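Local atomic coordinates of 433aa long hypothetical phosphoribosylglycinamide formyl transferase (Pyrococcus horikoshii, PDB entry 2DWC), a protein that is of unknown function but belongs to the ATP-grasp superfamily and holds adenosine-5'-diphosphate in the crystal. Residues B[69-74]-B[92-97]. Sequence-based numbering, arbitrary orientation.
Sequences MDKDFL and AINLDA
N94 carries its amide group anti to the backbone N (chi1 -174°), which sets it against the backbone of M69 and K71. In M69 the bend at chi2 (-60°) turns SD toward the backbone of A92 and I93. The amide of N94 works in two directions. Its ND2 donates to M69 O at 3.0 Å, with a nearly straight N-H...O angle of 175°. The acceptor lies in the amide plane of N94, but the donor sits above the carbonyl plane of M69. The other amide atom, OD1, accepts from A97 N at 2.8 Å and caps the start of helix 95-103. Both bonds together should fix the rotation of the amide. The sulfur of M69 rests on the backbone, with SD 3.4 Å from A92 C. K71 runs alongside the start of helix 95-103, its CG 3.9 Å from A97 CB; its NZ goes on to a salt bridge with E100. Deeper in, L74 CD1 meets I93 CG2 at 3.8 Å, and the two side chains cross at about a right angle. D70 N-caps helix 71-81 through weak bonds from D72 N and F73 N to its OD2. Two adjacent helix starts, one capped by an asparagine that also grips the other's leading loop, thus join strand-to-helix connections of the Rossmann-like preATP-grasp domain, at the C-terminal ends of the strands of its parallel sheet.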
ATOM      1  N   MET B  69     -25.793   5.974 -13.517  1.00 18.56           N
ATOM      2  CA  MET B  69     -26.669   5.393 -14.516  1.00 20.77           C
ATOM      3  C   MET B  69     -27.090   6.502 -15.501  1.00 18.77           C
ATOM      4  O   MET B  69     -27.805   6.257 -16.498  1.00 19.65           O
ATOM      5  CB  MET B  69     -27.910   4.743 -13.862  1.00 21.03           C
ATOM      6  CG  MET B  69     -27.567   3.498 -13.060  1.00 21.75           C
ATOM      7  SD  MET B  69     -26.806   2.239 -14.136  1.00 28.28           S
ATOM      8  CE  MET B  69     -28.105   1.972 -15.338  1.00 26.95           C
ATOM      9  N   ASP B  70     -26.622   7.736 -15.266  1.00 15.56           N
ATOM     10  CA  ASP B  70     -26.955   8.868 -16.147  1.00 14.63           C
ATOM     11  C   ASP B  70     -25.837   9.086 -17.151  1.00 21.06           C
ATOM     12  O   ASP B  70     -24.730   9.545 -16.792  1.00 18.04           O
ATOM     13  CB  ASP B  70     -27.166  10.135 -15.297  1.00 21.99           C
ATOM     14  CG  ASP B  70     -27.377  11.410 -16.155  1.00 29.51           C
ATOM     15  OD1 ASP B  70     -27.587  12.491 -15.572  1.00 43.52           O
ATOM     16  OD2 ASP B  70     -27.333  11.345 -17.389  1.00 37.17           O
ATOM     17  N   LYS B  71     -26.102   8.730 -18.413  1.00 19.83           N
ATOM     18  CA  LYS B  71     -25.078   8.864 -19.455  1.00 19.25           C
ATOM     19  C   LYS B  71     -24.501  10.273 -19.612  1.00 20.40           C
ATOM     20  O   LYS B  71     -23.318  10.438 -19.893  1.00 19.01           O
ATOM     21  CB  LYS B  71     -25.665   8.417 -20.799  1.00 21.01           C
ATOM     22  CG  LYS B  71     -24.757   8.653 -21.937  1.00 22.14           C
ATOM     23  CD  LYS B  71     -25.288   7.887 -23.177  1.00 32.33           C
ATOM     24  CE  LYS B  71     -26.520   8.569 -23.757  1.00 28.39           C
ATOM     25  NZ  LYS B  71     -27.058   7.799 -24.974  1.00 26.46           N
ATOM     26  N   ASP B  72     -25.349  11.299 -19.481  1.00 17.71           N
ATOM     27  CA  ASP B  72     -24.899  12.691 -19.645  1.00 19.52           C
ATOM     28  C   ASP B  72     -23.896  13.091 -18.538  1.00 13.55           C
ATOM     29  O   ASP B  72     -22.951  13.873 -18.805  1.00 15.44           O
ATOM     30  CB  ASP B  72     -26.065  13.687 -19.466  1.00 32.12           C
ATOM     31  CG  ASP B  72     -26.965  13.841 -20.671  1.00 44.96           C
ATOM     32  OD1 ASP B  72     -26.771  13.160 -21.712  1.00 31.29           O
ATOM     33  OD2 ASP B  72     -27.899  14.702 -20.525  1.00 36.23           O
ATOM     34  N   PHE B  73     -24.161  12.634 -17.317  1.00 16.74           N
ATOM     35  CA  PHE B  73     -23.264  12.923 -16.192  1.00 16.73           C
ATOM     36  C   PHE B  73     -21.886  12.324 -16.497  1.00 18.37           C
ATOM     37  O   PHE B  73     -20.856  13.007 -16.409  1.00 16.55           O
ATOM     38  CB  PHE B  73     -23.826  12.341 -14.877  1.00 17.45           C
ATOM     39  CG  PHE B  73     -22.800  12.245 -13.782  1.00 19.80           C
ATOM     40  CD1 PHE B  73     -22.106  13.372 -13.374  1.00 17.77           C
ATOM     41  CD2 PHE B  73     -22.523  11.024 -13.177  1.00 18.04           C
ATOM     42  CE1 PHE B  73     -21.127  13.286 -12.347  1.00 13.88           C
ATOM     43  CE2 PHE B  73     -21.565  10.906 -12.160  1.00 16.34           C
ATOM     44  CZ  PHE B  73     -20.848  12.062 -11.736  1.00 13.53           C
ATOM     45  N   LEU B  74     -21.873  11.047 -16.857  1.00 18.89           N
ATOM     46  CA  LEU B  74     -20.613  10.380 -17.156  1.00 18.21           C
ATOM     47  C   LEU B  74     -19.899  11.031 -18.331  1.00 17.14           C
ATOM     48  O   LEU B  74     -18.664  11.195 -18.300  1.00 14.41           O
ATOM     49  CB  LEU B  74     -20.839   8.868 -17.420  1.00 19.17           C
ATOM     50  CG  LEU B  74     -21.443   8.095 -16.223  1.00 19.15           C
ATOM     51  CD1 LEU B  74     -21.605   6.614 -16.623  1.00 20.02           C
ATOM     52  CD2 LEU B  74     -20.540   8.211 -14.976  1.00 19.58           C
ATOM     53  N   ALA B  92     -23.449  -1.437 -12.023  1.00 33.87           N
ATOM     54  CA  ALA B  92     -24.494  -0.402 -12.136  1.00 32.67           C
ATOM     55  C   ALA B  92     -24.003   0.927 -12.704  1.00 30.56           C
ATOM     56  O   ALA B  92     -24.010   1.972 -12.050  1.00 27.12           O
ATOM     57  CB  ALA B  92     -25.157  -0.183 -10.799  1.00 39.67           C
ATOM     58  N   ILE B  93     -23.545   0.852 -13.937  1.00 25.38           N
ATOM     59  CA  ILE B  93     -23.069   2.008 -14.651  1.00 24.37           C
ATOM     60  C   ILE B  93     -23.844   2.027 -15.967  1.00 24.98           C
ATOM     61  O   ILE B  93     -24.237   0.985 -16.487  1.00 25.48           O
ATOM     62  CB  ILE B  93     -21.549   1.897 -14.908  1.00 29.61           C
ATOM     63  CG1 ILE B  93     -20.783   2.113 -13.597  1.00 33.64           C
ATOM     64  CG2 ILE B  93     -21.110   2.905 -15.930  1.00 30.75           C
ATOM     65  CD1 ILE B  93     -19.356   1.638 -13.684  1.00 41.08           C
ATOM     66  N   ASN B  94     -24.088   3.206 -16.511  1.00 18.98           N
ATOM     67  CA  ASN B  94     -24.796   3.270 -17.784  1.00 19.22           C
ATOM     68  C   ASN B  94     -23.978   2.543 -18.856  1.00 19.37           C
ATOM     69  O   ASN B  94     -22.861   2.964 -19.197  1.00 19.50           O
ATOM     70  CB  ASN B  94     -25.007   4.731 -18.190  1.00 20.00           C
ATOM     71  CG  ASN B  94     -25.870   4.870 -19.441  1.00 27.60           C
ATOM     72  OD1 ASN B  94     -25.450   4.516 -20.552  1.00 21.92           O
ATOM     73  ND2 ASN B  94     -27.089   5.389 -19.260  1.00 19.21           N
ATOM     74  N   LEU B  95     -24.531   1.452 -19.415  1.00 18.57           N
ATOM     75  CA  LEU B  95     -23.766   0.689 -20.420  1.00 20.31           C
ATOM     76  C   LEU B  95     -23.632   1.383 -21.773  1.00 25.52           C
ATOM     77  O   LEU B  95     -22.586   1.295 -22.422  1.00 19.81           O
ATOM     78  CB  LEU B  95     -24.380  -0.717 -20.584  1.00 21.92           C
ATOM     79  CG  LEU B  95     -24.573  -1.534 -19.310  1.00 28.84           C
ATOM     80  CD1 LEU B  95     -25.404  -2.795 -19.670  1.00 33.79           C
ATOM     81  CD2 LEU B  95     -23.215  -1.908 -18.672  1.00 28.26           C
ATOM     82  N   ASP B  96     -24.670   2.084 -22.227  1.00 18.81           N
ATOM     83  CA  ASP B  96     -24.537   2.822 -23.480  1.00 20.71           C
ATOM     84  C   ASP B  96     -23.375   3.830 -23.366  1.00 23.60           C
ATOM     85  O   ASP B  96     -22.663   4.088 -24.319  1.00 20.08           O
ATOM     86  CB  ASP B  96     -25.814   3.629 -23.795  1.00 23.93           C
ATOM     87  CG  ASP B  96     -26.945   2.761 -24.342  1.00 36.50           C
ATOM     88  OD1 ASP B  96     -26.718   1.565 -24.598  1.00 28.58           O
ATOM     89  OD2 ASP B  96     -28.064   3.282 -24.507  1.00 33.78           O
ATOM     90  N   ALA B  97     -23.214   4.437 -22.198  1.00 18.94           N
ATOM     91  CA  ALA B  97     -22.139   5.410 -22.056  1.00 15.57           C
ATOM     92  C   ALA B  97     -20.789   4.761 -22.317  1.00 17.45           C
ATOM     93  O   ALA B  97     -19.945   5.323 -23.014  1.00 17.81           O
ATOM     94  CB  ALA B  97     -22.141   6.039 -20.617  1.00 16.16           C
TER